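Local coordinates for protein sulfoquinovosidase (Escherichia coli, PDB 5OHT) that hydrolyses sulfoquinovosyl diacylglycerides and simple sulfoquinovosides such as sulfoquinovosyl glycerol to release sulfoquinovose for sulfoglycolysis, at residues Glu134-Phe139 against Tyr178-Pro183. Residues are numbered along the deposited sequence; the frame is centred on the assembly and turned at random.
Sequences EQFSYF and YWTFFP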
# COMPACT_ATOMS: atom_id res chain seq x y z
N GLU A 134 0.21 2.56 3.88
CA GLU A 134 1.55 2.32 3.31
C GLU A 134 2.40 3.57 3.51
O GLU A 134 2.18 4.59 2.85
CB GLU A 134 1.43 1.92 1.80
CG GLU A 134 2.75 1.31 1.28
CD GLU A 134 2.73 1.01 -0.23
OE1 GLU A 134 1.94 1.68 -0.95
OE2 GLU A 134 3.49 0.14 -0.69
N GLN A 135 3.38 3.47 4.43
CA GLN A 135 4.22 4.59 4.82
C GLN A 135 5.67 4.30 4.39
O GLN A 135 6.20 3.20 4.64
CB GLN A 135 4.12 4.79 6.33
CG GLN A 135 2.73 5.37 6.75
CD GLN A 135 2.36 6.71 6.16
OE1 GLN A 135 3.23 7.53 5.80
NE2 GLN A 135 1.03 6.97 6.08
N PHE A 136 6.28 5.25 3.67
CA PHE A 136 7.55 5.00 3.00
C PHE A 136 8.76 5.61 3.69
O PHE A 136 9.90 5.17 3.38
CB PHE A 136 7.49 5.50 1.54
CG PHE A 136 6.59 4.70 0.62
CD1 PHE A 136 5.24 4.98 0.53
CD2 PHE A 136 7.12 3.74 -0.23
CE1 PHE A 136 4.39 4.34 -0.38
CE2 PHE A 136 6.31 3.08 -1.12
CZ PHE A 136 4.93 3.35 -1.20
N SER A 137 8.58 6.68 4.48
CA SER A 137 9.63 7.30 5.30
C SER A 137 9.76 6.85 6.75
O SER A 137 10.85 6.89 7.31
CB SER A 137 9.56 8.86 5.25
OG SER A 137 9.78 9.28 3.89
N TYR A 138 8.67 6.42 7.36
CA TYR A 138 8.66 5.97 8.77
C TYR A 138 7.89 4.64 8.87
O TYR A 138 6.92 4.47 8.13
CB TYR A 138 7.93 7.03 9.66
CG TYR A 138 8.72 8.31 9.73
CD1 TYR A 138 9.82 8.41 10.58
CD2 TYR A 138 8.43 9.38 8.89
CE1 TYR A 138 10.57 9.55 10.62
CE2 TYR A 138 9.21 10.55 8.91
CZ TYR A 138 10.27 10.61 9.79
OH TYR A 138 11.03 11.73 9.86
N PHE A 139 8.28 3.77 9.79
CA PHE A 139 7.46 2.62 10.17
C PHE A 139 6.83 2.94 11.53
O PHE A 139 5.62 3.22 11.60
CB PHE A 139 8.25 1.29 10.13
CG PHE A 139 7.49 0.09 10.60
CD1 PHE A 139 6.12 -0.10 10.27
CD2 PHE A 139 8.12 -0.85 11.38
CE1 PHE A 139 5.43 -1.23 10.76
CE2 PHE A 139 7.45 -1.97 11.89
CZ PHE A 139 6.10 -2.14 11.60
N TYR A 178 5.12 12.14 4.22
CA TYR A 178 3.80 11.55 4.46
C TYR A 178 3.00 11.28 3.17
O TYR A 178 1.89 10.71 3.25
CB TYR A 178 2.97 12.48 5.43
CG TYR A 178 2.73 13.85 4.89
CD1 TYR A 178 1.63 14.14 4.08
CD2 TYR A 178 3.62 14.88 5.18
CE1 TYR A 178 1.46 15.40 3.53
CE2 TYR A 178 3.47 16.14 4.64
CZ TYR A 178 2.37 16.39 3.84
OH TYR A 178 2.25 17.62 3.28
N TRP A 179 3.53 11.66 2.01
CA TRP A 179 2.79 11.43 0.75
C TRP A 179 2.77 9.88 0.45
O TRP A 179 3.76 9.18 0.70
CB TRP A 179 3.44 12.19 -0.41
CG TRP A 179 3.26 13.70 -0.42
CD1 TRP A 179 3.17 14.54 0.66
CD2 TRP A 179 3.17 14.55 -1.60
NE1 TRP A 179 3.02 15.86 0.22
CE2 TRP A 179 3.04 15.88 -1.16
CE3 TRP A 179 3.19 14.30 -2.98
CZ2 TRP A 179 2.93 16.96 -2.06
CZ3 TRP A 179 3.13 15.39 -3.88
CH2 TRP A 179 2.97 16.69 -3.41
N THR A 180 1.64 9.41 -0.02
CA THR A 180 1.41 7.97 -0.35
C THR A 180 0.16 7.73 -1.22
O THR A 180 -0.86 8.45 -1.13
CB THR A 180 1.35 7.08 0.95
OG1 THR A 180 1.09 5.73 0.64
CG2 THR A 180 0.32 7.63 1.96
N PHE A 181 0.26 6.67 -2.03
CA PHE A 181 -0.85 6.14 -2.78
C PHE A 181 -1.92 5.47 -1.87
O PHE A 181 -3.07 5.29 -2.31
CB PHE A 181 -0.41 5.10 -3.84
CG PHE A 181 0.86 5.41 -4.60
CD1 PHE A 181 0.86 6.29 -5.67
CD2 PHE A 181 2.04 4.75 -4.29
CE1 PHE A 181 2.03 6.52 -6.41
CE2 PHE A 181 3.22 5.00 -5.00
CZ PHE A 181 3.19 5.87 -6.08
N PHE A 182 -1.57 5.09 -0.63
CA PHE A 182 -2.46 4.25 0.24
C PHE A 182 -2.35 4.70 1.73
O PHE A 182 -1.76 3.98 2.55
CB PHE A 182 -2.03 2.78 0.08
CG PHE A 182 -2.95 1.70 0.71
CD1 PHE A 182 -3.97 1.97 1.60
CD2 PHE A 182 -2.76 0.38 0.34
CE1 PHE A 182 -4.76 0.96 2.11
CE2 PHE A 182 -3.55 -0.65 0.85
CZ PHE A 182 -4.56 -0.37 1.74
N PRO A 183 -2.81 5.92 2.05
CA PRO A 183 -2.96 6.28 3.46
C PRO A 183 -4.26 5.58 3.97
O PRO A 183 -5.16 5.29 3.16
CB PRO A 183 -3.14 7.78 3.41
CG PRO A 183 -3.92 8.04 2.09
CD PRO A 183 -3.54 6.87 1.17
O HOH W 1 4.43 7.72 3.16
O HOH W 2 0.33 9.76 5.31
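Glu134 meets the 178-183 loop through both polar atoms of its backbone. Its N donates to Phe182 O over 2.8 Å in a nearly straight bond (170° at the hydrogen), and its carbonyl O receives the hydroxyl of Thr180, OG1 to O 2.7 Å, within the carbonyl plane. With Thr180 OG1 anti to its backbone N (chi1 178°), the hydroxyl points across to Glu134; OG1 also accepts from Phe182 N at 3.0 Å, closing an ST turn. The one oxygen thus closes a turn in its own loop and ties that loop to the other. Beside these bonds Glu134 CB packs on Phe182 CB at 4.0 Å; the extended Glu134 side chain runs on to His501, which binds OE2.

The Phe136 ring turns its edge to the same hydroxyl, CE1 lying 3.7 Å from Thr180 OG1, and its CZ makes a looser apolar contact with Phe181 CD2. Ala489 of helix 486-494 also touches this ring. Gln135 reaches the second loop mainly through water: one molecule links OE1 and Phe136 N to Trp179 O, another accepts from NE2 and lies within hydrogen-bonding distance of Tyr178 O. NE2 also bonds to Cys132 O, so two partners hold it.

The contact between the two loops, one following strand 129-133 and the other leading into strand 183-184, is buried within the galactose mutarotase-like N-terminal domain of family 31 glycosidases. The 178-183 loop brings Phe181 to the edge of the active site: its side chain lies about 3 Å from that of Glu408, an active-site residue by similarity, and about 7 Å from the bound piperidine methanesulfonic acid.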